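Local coordinates for Mll8374 protein (Mesorhizobium loti, PDB 3B5E), which probably hydrolyses carboxylic esters as a serine carboxylesterase with an alpha/beta-hydrolase fold, at residues G40-T45 and A61-I66; R73-I78 and K86-E91; G121-S126 and R143-L148. All blocks are in the same frame, centred on the assembly; numbering follows the deposited sequence.

How the contacts relate
From the N terminus, contact 1 comes first: the loop after strand 32-36 meets the end of strand 58-62, closing a loop that includes helix 47-53. Contact 2 closes the loop that holds the short hairpin 77-79/82-83, laying residues 73-78 against the start of helix 85-106. Contact 3 closes a loop through strand 138-142, joining the start of helix 120-131 to the residues after that strand. The three are in series, so none nests in or crosses another. Contacts 1 and 2 meet through the Arg65-Glu91 salt bridge, a probable Ile66 O-Arg73 N hydrogen bond and Gly64 against Trp74; contacts 2 and 3 through Ile88 against Val147 and Leu148. Contacts 1 and 3 stay about 8 Å apart at their nearest atoms, and contact 2 bridges them.

Contact 1 of 3, residues G40-T45 and A61-I66; sequences GVDETT and AARGRI. With EDO (1,2-ethanediol), chain K.
Glu43 and Arg63 form the salt bridge at the centre of this contact. Arg63 grips side-on, bringing both NE and one NH2 hydrogen to a single carboxylate oxygen: NE lies 2.8 Å from Glu43 OE1 in a fairly straight bond (158°), while Arg63 NH2 sits 3.0 Å from Glu43 OE1 in a more bent one. A third link, Arg63 NH2 to Glu43 OE2 at 3.4 Å, is weak. OE1 lies in the guanidinium plane, yet the carboxylate is turned 39° against that plane, and both donors reach OE1 from the same face of the carboxylate. A bend at chi3 (-75°) swings the otherwise extended Arg63 chain round to present its NE edge.

Longer-range electrostatics add Asp42, whose OD2 is 4.5 Å from Arg63 NH2. It lies well out of the guanidinium plane, where charge attraction can act but no N-H points at it. Asp42 is itself tied into an Asx turn, its OD1 accepting from Thr44 N at 2.9 Å, within the type I turn from Asp42 to Thr45.

Packing is supplied by the strand end. Glu43 CB rests 3.4 Å from Ala61 O, and in return Ala61 CB lies 3.4 Å from Glu43 O, so the base of the glutamate is pressed against the backbone at the end of strand 58-62.

At the outer edge of the guanidinium, ethanediol O1, probably from the crystallisation liquor, takes weak bonds from NH1 and NH2 of Arg63. On the carboxylate side, Glu43 OE2 has a second salt-bridge partner in Arg21 of strand 20-23. A mostly buried carboxylate set between two arginines would be expected to remain ionised, linking the loop to strand 20-23 and to the residue that follows strand 58-62.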
loop_
_atom_site.group_PDB
_atom_site.type_symbol
_atom_site.label_atom_id
_atom_site.label_comp_id
_atom_site.label_asym_id
_atom_site.label_seq_id
_atom_site.Cartn_x
_atom_site.Cartn_y
_atom_site.Cartn_z
ATOM N N GLY A 40 -2.300 11.852 7.221
ATOM C CA GLY A 40 -3.228 12.691 7.943
ATOM C C GLY A 40 -4.489 12.030 8.422
ATOM O O GLY A 40 -5.299 12.682 9.047
ATOM N N VAL A 41 -4.628 10.727 8.182
ATOM C CA VAL A 41 -5.823 9.955 8.577
ATOM C C VAL A 41 -5.362 8.677 9.288
ATOM O O VAL A 41 -4.179 8.544 9.599
ATOM C CB VAL A 41 -6.738 9.687 7.337
ATOM C CG1 VAL A 41 -7.248 11.023 6.789
ATOM C CG2 VAL A 41 -5.982 8.915 6.252
ATOM N N ASP A 42 -6.269 7.743 9.541
ATOM C CA ASP A 42 -5.888 6.522 10.251
ATOM C C ASP A 42 -6.271 5.237 9.505
ATOM O O ASP A 42 -6.733 5.259 8.357
ATOM C CB ASP A 42 -6.446 6.565 11.694
ATOM C CG ASP A 42 -7.958 6.396 11.763
ATOM O OD1 ASP A 42 -8.591 5.904 10.818
ATOM O OD2 ASP A 42 -8.524 6.762 12.798
ATOM N N GLU A 43 -6.053 4.113 10.184
ATOM C CA GLU A 43 -6.229 2.781 9.628
ATOM C C GLU A 43 -7.668 2.392 9.308
ATOM O O GLU A 43 -7.895 1.392 8.655
ATOM C CB GLU A 43 -5.626 1.757 10.593
ATOM C CG GLU A 43 -6.483 1.392 11.789
ATOM C CD GLU A 43 -6.671 2.508 12.822
ATOM O OE1 GLU A 43 -5.869 3.458 12.858
ATOM O OE2 GLU A 43 -7.634 2.412 13.624
ATOM N N THR A 44 -8.639 3.156 9.768
ATOM C CA THR A 44 -10.042 2.852 9.454
ATOM C C THR A 44 -10.449 3.290 8.036
ATOM O O THR A 44 -11.484 2.860 7.521
ATOM C CB THR A 44 -10.991 3.509 10.469
ATOM O OG1 THR A 44 -10.886 4.938 10.369
ATOM C CG2 THR A 44 -10.669 3.049 11.887
ATOM N N THR A 45 -9.636 4.142 7.415
ATOM C CA THR A 45 -10.053 4.901 6.231
ATOM C C THR A 45 -10.160 4.091 4.931
ATOM O O THR A 45 -10.993 4.408 4.087
ATOM C CB THR A 45 -9.195 6.184 6.030
ATOM O OG1 THR A 45 -7.822 5.817 5.880
ATOM C CG2 THR A 45 -9.354 7.158 7.191
ATOM N N ALA A 61 -5.501 -3.741 8.635
ATOM C CA ALA A 61 -5.607 -2.295 8.500
ATOM C C ALA A 61 -4.573 -1.680 9.454
ATOM O O ALA A 61 -4.840 -1.516 10.640
ATOM C CB ALA A 61 -6.997 -1.849 8.826
ATOM N N ALA A 62 -3.403 -1.343 8.897
ATOM C CA ALA A 62 -2.250 -0.880 9.655
ATOM C C ALA A 62 -2.237 0.645 9.802
ATOM O O ALA A 62 -2.719 1.389 8.929
ATOM C CB ALA A 62 -0.983 -1.361 9.008
ATOM N N ARG A 63 -1.637 1.104 10.890
ATOM C CA ARG A 63 -1.520 2.547 11.177
ATOM C C ARG A 63 -0.072 2.999 11.112
ATOM O O ARG A 63 0.803 2.358 11.678
ATOM C CB ARG A 63 -2.085 2.855 12.560
ATOM C CG ARG A 63 -2.110 4.357 12.940
ATOM C CD ARG A 63 -2.486 4.605 14.365
ATOM N NE ARG A 63 -3.925 4.413 14.555
ATOM C CZ ARG A 63 -4.597 4.743 15.649
ATOM N NH1 ARG A 63 -3.985 5.251 16.702
ATOM N NH2 ARG A 63 -5.903 4.560 15.685
ATOM N N GLY A 64 0.161 4.126 10.439
ATOM C CA GLY A 64 1.476 4.774 10.424
ATOM C C GLY A 64 1.961 5.185 11.809
ATOM O O GLY A 64 1.180 5.400 12.736
ATOM N N ARG A 65 3.274 5.259 11.969
ATOM C CA ARG A 65 3.855 5.512 13.290
ATOM C C ARG A 65 4.162 6.974 13.580
ATOM O O ARG A 65 4.552 7.309 14.693
ATOM C CB ARG A 65 5.103 4.681 13.465
ATOM C CG ARG A 65 4.811 3.227 13.286
ATOM C CD ARG A 65 5.855 2.353 13.900
ATOM N NE ARG A 65 7.208 2.649 13.439
ATOM C CZ ARG A 65 8.277 1.922 13.754
ATOM N NH1 ARG A 65 8.170 0.852 14.531
ATOM N NH2 ARG A 65 9.467 2.265 13.293
ATOM N N ILE A 66 3.943 7.837 12.603
ATOM C CA ILE A 66 4.230 9.262 12.725
ATOM C C ILE A 66 2.921 10.045 12.779
ATOM O O ILE A 66 2.133 9.971 11.842
ATOM C CB ILE A 66 5.079 9.727 11.521
ATOM C CG1 ILE A 66 6.419 8.992 11.523
ATOM C CG2 ILE A 66 5.314 11.233 11.547
ATOM C CD1 ILE A 66 7.158 9.128 10.264
HETATM C C1 EDO K . -5.741 6.069 19.686
HETATM O O1 EDO K . -6.772 5.730 18.753
HETATM C C2 EDO K . -5.590 7.585 19.731
HETATM O O2 EDO K . -4.489 8.015 18.918
#

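Contact 2 of 3, residues R73-I78 and K86-E91; sequences RWFERI and KSILAE. With SO4 (sulfate ion), chain C; EDO (1,2-ethanediol), chain N.
The carbonyl O of Phe75, the residue whose ring meets Ile88, is gripped side-on by Arg73: NE at 2.8 Å and NH2 at 3.1 Å from Phe75 O, with the oxygen close to the guanidinium plane. This helps fix the guanidinium's orientation; Arg73 NH1 bonds Gln68 OE1 and, at 2.9 Å, O2 of a sulfate ion probably from the crystallisation liquor. Ser39 OG and Arg73 NH2 bond the same ion.

Across the contact, Glu76 N donates to Ser87 OG at 2.9 Å and almost straight (171°). Placing OG anti to the backbone N of Ser87 (chi1 -173°) carries it off the helix to this amide. Next to it, Ile88 CG1 sits over one face of the Phe75 ring, 3.7 Å from its centroid and 18° off the normal, a CH-pi contact. A water bridges two further residues, donating to Trp74 O at 2.9 Å and to Glu91 OE1 at 2.7 Å. Glu91 OE1 is also salt-bridged to Arg65.

The segment leads into the short hairpin 77-79/82-83 before helix 85-106, and Trp74, bonded through NE1 to His37 O, touches the probable nucleophile elbow. The Phe75 ring sits where helices 85-106 and 120-131 meet, touching Ile88 and Asn120, and meets Phe83 of strand 82-83 edge-to-face.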
loop_
_atom_site.group_PDB
_atom_site.type_symbol
_atom_site.label_atom_id
_atom_site.label_comp_id
_atom_site.label_asym_id
_atom_site.label_seq_id
_atom_site.Cartn_x
_atom_site.Cartn_y
_atom_site.Cartn_z
ATOM N N ARG A 73 1.018 9.278 9.421
ATOM C CA ARG A 73 1.710 9.090 8.167
ATOM C C ARG A 73 2.789 8.039 8.341
ATOM O O ARG A 73 3.117 7.662 9.457
ATOM C CB ARG A 73 2.298 10.416 7.664
ATOM C CG ARG A 73 3.252 11.157 8.650
ATOM C CD ARG A 73 3.763 12.476 8.055
ATOM N NE ARG A 73 4.394 12.210 6.763
ATOM C CZ ARG A 73 3.907 12.513 5.572
ATOM N NH1 ARG A 73 2.805 13.242 5.437
ATOM N NH2 ARG A 73 4.583 12.135 4.488
ATOM N N TRP A 74 3.335 7.601 7.209
ATOM C CA TRP A 74 4.209 6.430 7.125
ATOM C C TRP A 74 5.699 6.754 7.209
ATOM O O TRP A 74 6.495 5.922 7.595
ATOM C CB TRP A 74 3.874 5.666 5.832
ATOM C CG TRP A 74 2.473 5.077 5.941
ATOM C CD1 TRP A 74 1.326 5.578 5.418
ATOM C CD2 TRP A 74 2.101 3.899 6.670
ATOM N NE1 TRP A 74 0.259 4.811 5.791
ATOM C CE2 TRP A 74 0.704 3.769 6.560
ATOM C CE3 TRP A 74 2.811 2.963 7.434
ATOM C CZ2 TRP A 74 0.021 2.730 7.136
ATOM C CZ3 TRP A 74 2.127 1.941 8.001
ATOM C CH2 TRP A 74 0.743 1.835 7.861
ATOM N N PHE A 75 6.067 7.959 6.803
ATOM C CA PHE A 75 7.453 8.427 6.902
ATOM C C PHE A 75 7.475 9.944 6.803
ATOM O O PHE A 75 6.549 10.545 6.286
ATOM C CB PHE A 75 8.380 7.761 5.856
ATOM C CG PHE A 75 7.824 7.720 4.462
ATOM C CD1 PHE A 75 7.859 8.853 3.632
ATOM C CD2 PHE A 75 7.293 6.540 3.940
ATOM C CE1 PHE A 75 7.383 8.805 2.338
ATOM C CE2 PHE A 75 6.770 6.500 2.661
ATOM C CZ PHE A 75 6.824 7.644 1.842
ATOM N N GLU A 76 8.544 10.552 7.283
ATOM C CA GLU A 76 8.599 12.000 7.403
ATOM C C GLU A 76 8.685 12.669 6.043
ATOM O O GLU A 76 9.328 12.172 5.108
ATOM C CB GLU A 76 9.794 12.416 8.268
ATOM C CG GLU A 76 9.766 11.839 9.669
ATOM C CD GLU A 76 8.807 12.552 10.644
ATOM O OE1 GLU A 76 8.037 13.454 10.221
ATOM O OE2 GLU A 76 8.828 12.184 11.855
ATOM N N ARG A 77 8.011 13.807 5.939
ATOM C CA ARG A 77 8.086 14.645 4.770
ATOM C C ARG A 77 8.927 15.904 5.035
ATOM O O ARG A 77 8.835 16.517 6.096
ATOM C CB ARG A 77 6.685 15.036 4.341
ATOM C CG ARG A 77 6.683 15.791 3.047
ATOM C CD ARG A 77 5.329 15.958 2.531
ATOM N NE ARG A 77 4.539 16.772 3.421
ATOM C CZ ARG A 77 3.395 17.348 3.084
ATOM N NH1 ARG A 77 2.892 17.219 1.861
ATOM N NH2 ARG A 77 2.748 18.071 3.983
ATOM N N ILE A 78 9.761 16.276 4.061
ATOM C CA ILE A 78 10.528 17.509 4.132
ATOM C C ILE A 78 9.665 18.689 3.612
ATOM O O ILE A 78 9.553 19.723 4.263
ATOM C CB ILE A 78 11.846 17.413 3.314
ATOM C CG1 ILE A 78 12.750 16.294 3.846
ATOM C CG2 ILE A 78 12.603 18.709 3.381
ATOM C CD1 ILE A 78 13.885 15.920 2.862
ATOM N N LYS A 86 16.139 8.796 5.279
ATOM C CA LYS A 86 16.403 8.003 6.485
ATOM C C LYS A 86 15.096 7.476 7.132
ATOM O O LYS A 86 15.037 6.348 7.629
ATOM C CB LYS A 86 17.248 8.842 7.465
ATOM C CG LYS A 86 17.706 8.129 8.695
ATOM N N SER A 87 14.049 8.294 7.084
ATOM C CA SER A 87 12.729 7.915 7.542
ATOM C C SER A 87 12.068 6.826 6.694
ATOM O O SER A 87 11.517 5.864 7.234
ATOM C CB SER A 87 11.847 9.141 7.641
ATOM O OG SER A 87 10.611 8.805 8.238
ATOM N N ILE A 88 12.155 6.951 5.375
ATOM C CA ILE A 88 11.619 5.918 4.485
ATOM C C ILE A 88 12.317 4.595 4.788
ATOM O O ILE A 88 11.689 3.566 4.923
ATOM C CB ILE A 88 11.795 6.261 2.975
ATOM C CG1 ILE A 88 11.025 7.544 2.599
ATOM C CG2 ILE A 88 11.315 5.079 2.060
ATOM C CD1 ILE A 88 11.280 8.101 1.187
ATOM N N LEU A 89 13.627 4.642 4.904
ATOM C CA LEU A 89 14.393 3.418 5.141
ATOM C C LEU A 89 14.004 2.748 6.482
ATOM O O LEU A 89 13.794 1.527 6.522
ATOM C CB LEU A 89 15.883 3.699 5.059
ATOM C CG LEU A 89 16.576 3.570 3.686
ATOM C CD1 LEU A 89 15.800 4.202 2.534
ATOM C CD2 LEU A 89 17.952 4.177 3.768
ATOM N N ALA A 90 13.875 3.548 7.545
ATOM C CA ALA A 90 13.619 3.035 8.880
ATOM C C ALA A 90 12.224 2.443 8.966
ATOM O O ALA A 90 12.039 1.355 9.514
ATOM C CB ALA A 90 13.818 4.126 9.944
ATOM N N GLU A 91 11.248 3.171 8.444
ATOM C CA GLU A 91 9.840 2.774 8.537
ATOM C C GLU A 91 9.531 1.600 7.628
ATOM O O GLU A 91 8.760 0.712 7.994
ATOM C CB GLU A 91 8.937 3.981 8.270
ATOM C CG GLU A 91 9.089 5.111 9.304
ATOM C CD GLU A 91 8.783 4.653 10.727
ATOM O OE1 GLU A 91 7.727 4.028 10.963
ATOM O OE2 GLU A 91 9.623 4.909 11.612
HETATM S S SO4 C . 2.129 13.104 1.508
HETATM O O1 SO4 C . 2.994 11.956 1.613
HETATM O O2 SO4 C . 1.621 13.575 2.782
HETATM O O3 SO4 C . 0.959 12.764 0.801
HETATM O O4 SO4 C . 2.868 14.212 0.919
HETATM C C1 EDO N . 17.772 12.593 5.033
HETATM O O1 EDO N . 17.578 11.226 5.358
HETATM C C2 EDO N . 17.698 12.732 3.524
HETATM O O2 EDO N . 16.352 13.031 3.194
HETATM O O HOH W 1 5.324 4.579 9.918
#

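Contact 3 of 3, residues G121-S126 and R143-L148; sequences GANLVS and RPMPVL. With EDO (1,2-ethanediol), chain I.
Asn123 makes the one direct hydrogen bond between residues 121-126 and 143-148. Its OD1 accepts from the backbone N of Met145, modelled as selenomethionine, at 3.0 Å and nearly straight (168°), though the donor is tilted 29° from the amide's carbonyl plane. With CG anti to its own carbonyl carbon (chi1 -55°), the Asn123 amide is carried to the loop. Its ND2 donates to ethanediol O2 at 3.0 Å; that hydroxyl in turn donates to Arg143 O at 2.7 Å. Apolar contacts flank the amide: Val147 CG1 is 3.6 Å from Asn123 CB, and Ala122 CB lies 3.9 Å from Pro144 CB.

A water near OD1 donates to Met145 O at 2.6 Å and lies 2.7 Å from Ser126 OG, linking the next helical turn to the loop. The helix starts in what is probably the nucleophile elbow of an alpha/beta hydrolase, a GxSxG turn containing Gly117, Ser119 and Gly121. Ser119 OG also bonds the ethanediol, so this crystallisation additive probably marks part of the substrate pocket.

Further out, the Arg143 side chain is salt-bridged to Asp205 and bonded to the carbonyls of Gly198 and Ile164. It also touches Asp169 and His199, the likely partners of Ser119 in a catalytic triad.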
loop_
_atom_site.group_PDB
_atom_site.type_symbol
_atom_site.label_atom_id
_atom_site.label_comp_id
_atom_site.label_asym_id
_atom_site.label_seq_id
_atom_site.Cartn_x
_atom_site.Cartn_y
_atom_site.Cartn_z
ATOM N N GLY A 121 0.698 6.025 1.795
ATOM C CA GLY A 121 0.693 4.578 2.029
ATOM C C GLY A 121 1.139 3.744 0.836
ATOM O O GLY A 121 1.793 2.715 1.010
ATOM N N ALA A 122 0.757 4.170 -0.373
ATOM C CA ALA A 122 1.216 3.539 -1.638
ATOM C C ALA A 122 2.729 3.677 -1.740
ATOM O O ALA A 122 3.393 2.766 -2.246
ATOM C CB ALA A 122 0.544 4.158 -2.878
ATOM N N ASN A 123 3.265 4.799 -1.267
ATOM C CA ASN A 123 4.685 5.070 -1.415
ATOM C C ASN A 123 5.516 4.289 -0.391
ATOM O O ASN A 123 6.671 3.986 -0.625
ATOM C CB ASN A 123 4.945 6.585 -1.397
ATOM C CG ASN A 123 4.115 7.315 -2.463
ATOM O OD1 ASN A 123 3.843 6.740 -3.530
ATOM N ND2 ASN A 123 3.683 8.538 -2.168
ATOM N N LEU A 124 4.911 3.958 0.750
ATOM C CA LEU A 124 5.483 2.950 1.661
ATOM C C LEU A 124 5.532 1.599 0.959
ATOM O O LEU A 124 6.561 0.957 0.963
ATOM C CB LEU A 124 4.647 2.842 2.965
ATOM C CG LEU A 124 5.252 2.122 4.201
ATOM C CD1 LEU A 124 5.309 0.596 3.952
ATOM C CD2 LEU A 124 6.660 2.708 4.568
ATOM N N VAL A 125 4.424 1.171 0.352
ATOM C CA VAL A 125 4.401 -0.130 -0.354
ATOM C C VAL A 125 5.465 -0.232 -1.468
ATOM O O VAL A 125 6.184 -1.220 -1.541
ATOM C CB VAL A 125 3.023 -0.460 -0.922
ATOM C CG1 VAL A 125 3.075 -1.779 -1.753
ATOM C CG2 VAL A 125 1.944 -0.567 0.220
ATOM N N SER A 126 5.574 0.785 -2.331
ATOM C CA SER A 126 6.549 0.725 -3.430
ATOM C C SER A 126 7.971 0.707 -2.861
ATOM O O SER A 126 8.838 -0.017 -3.343
ATOM C CB SER A 126 6.355 1.899 -4.402
ATOM O OG SER A 126 6.655 3.137 -3.777
ATOM N N ARG A 143 -2.809 6.543 -6.449
ATOM C CA ARG A 143 -2.195 7.883 -6.482
ATOM C C ARG A 143 -0.756 7.939 -5.922
ATOM O O ARG A 143 -0.458 8.765 -5.070
ATOM C CB ARG A 143 -3.070 8.919 -5.802
ATOM C CG ARG A 143 -4.555 8.802 -6.068
ATOM C CD ARG A 143 -4.924 9.087 -7.528
ATOM N NE ARG A 143 -6.377 9.066 -7.602
ATOM C CZ ARG A 143 -7.105 7.961 -7.698
ATOM N NH1 ARG A 143 -6.550 6.764 -7.858
ATOM N NH2 ARG A 143 -8.415 8.053 -7.671
ATOM N N PRO A 144 0.157 7.061 -6.416
ATOM C CA PRO A 144 1.520 7.007 -5.938
ATOM C C PRO A 144 2.462 7.958 -6.692
ATOM O O PRO A 144 2.082 8.545 -7.683
ATOM C CB PRO A 144 1.923 5.569 -6.259
ATOM C CG PRO A 144 1.190 5.350 -7.599
ATOM C CD PRO A 144 -0.093 6.045 -7.462
HETATM N N MSE A 145 3.682 8.079 -6.193
HETATM C CA MSE A 145 4.764 8.797 -6.844
HETATM C C MSE A 145 6.078 8.176 -6.406
HETATM O O MSE A 145 6.109 7.487 -5.404
HETATM C CB MSE A 145 4.724 10.301 -6.503
HETATM C CG MSE A 145 5.074 10.652 -5.067
HETATM SE SE MSE A 145 5.166 12.561 -4.819
HETATM C CE MSE A 145 6.755 12.961 -5.887
ATOM N N PRO A 146 7.172 8.393 -7.172
ATOM C CA PRO A 146 8.488 8.006 -6.673
ATOM C C PRO A 146 8.886 8.868 -5.478
ATOM O O PRO A 146 8.620 10.072 -5.464
ATOM C CB PRO A 146 9.434 8.271 -7.874
ATOM C CG PRO A 146 8.511 8.400 -9.085
ATOM C CD PRO A 146 7.252 8.998 -8.516
ATOM N N VAL A 147 9.474 8.220 -4.478
ATOM C CA VAL A 147 9.876 8.872 -3.214
ATOM C C VAL A 147 11.323 8.600 -2.791
ATOM O O VAL A 147 11.852 9.307 -1.937
ATOM C CB VAL A 147 8.933 8.497 -2.034
ATOM C CG1 VAL A 147 7.491 8.914 -2.349
ATOM C CG2 VAL A 147 8.969 6.976 -1.680
ATOM N N LEU A 148 11.951 7.570 -3.364
ATOM C CA LEU A 148 13.290 7.161 -3.002
ATOM C C LEU A 148 14.266 7.857 -3.909
ATOM O O LEU A 148 14.113 7.825 -5.108
ATOM C CB LEU A 148 13.500 5.655 -3.164
ATOM C CG LEU A 148 13.163 4.728 -2.016
ATOM C CD1 LEU A 148 13.541 3.285 -2.441
ATOM C CD2 LEU A 148 13.906 5.189 -0.751
HETATM C C1 EDO I . 2.220 11.679 -2.255
HETATM O O1 EDO I . 1.580 11.158 -1.103
HETATM C C2 EDO I . 1.446 11.283 -3.505
HETATM O O2 EDO I . 1.723 9.948 -3.981
HETATM O O HOH W 2 5.257 5.039 -5.022
#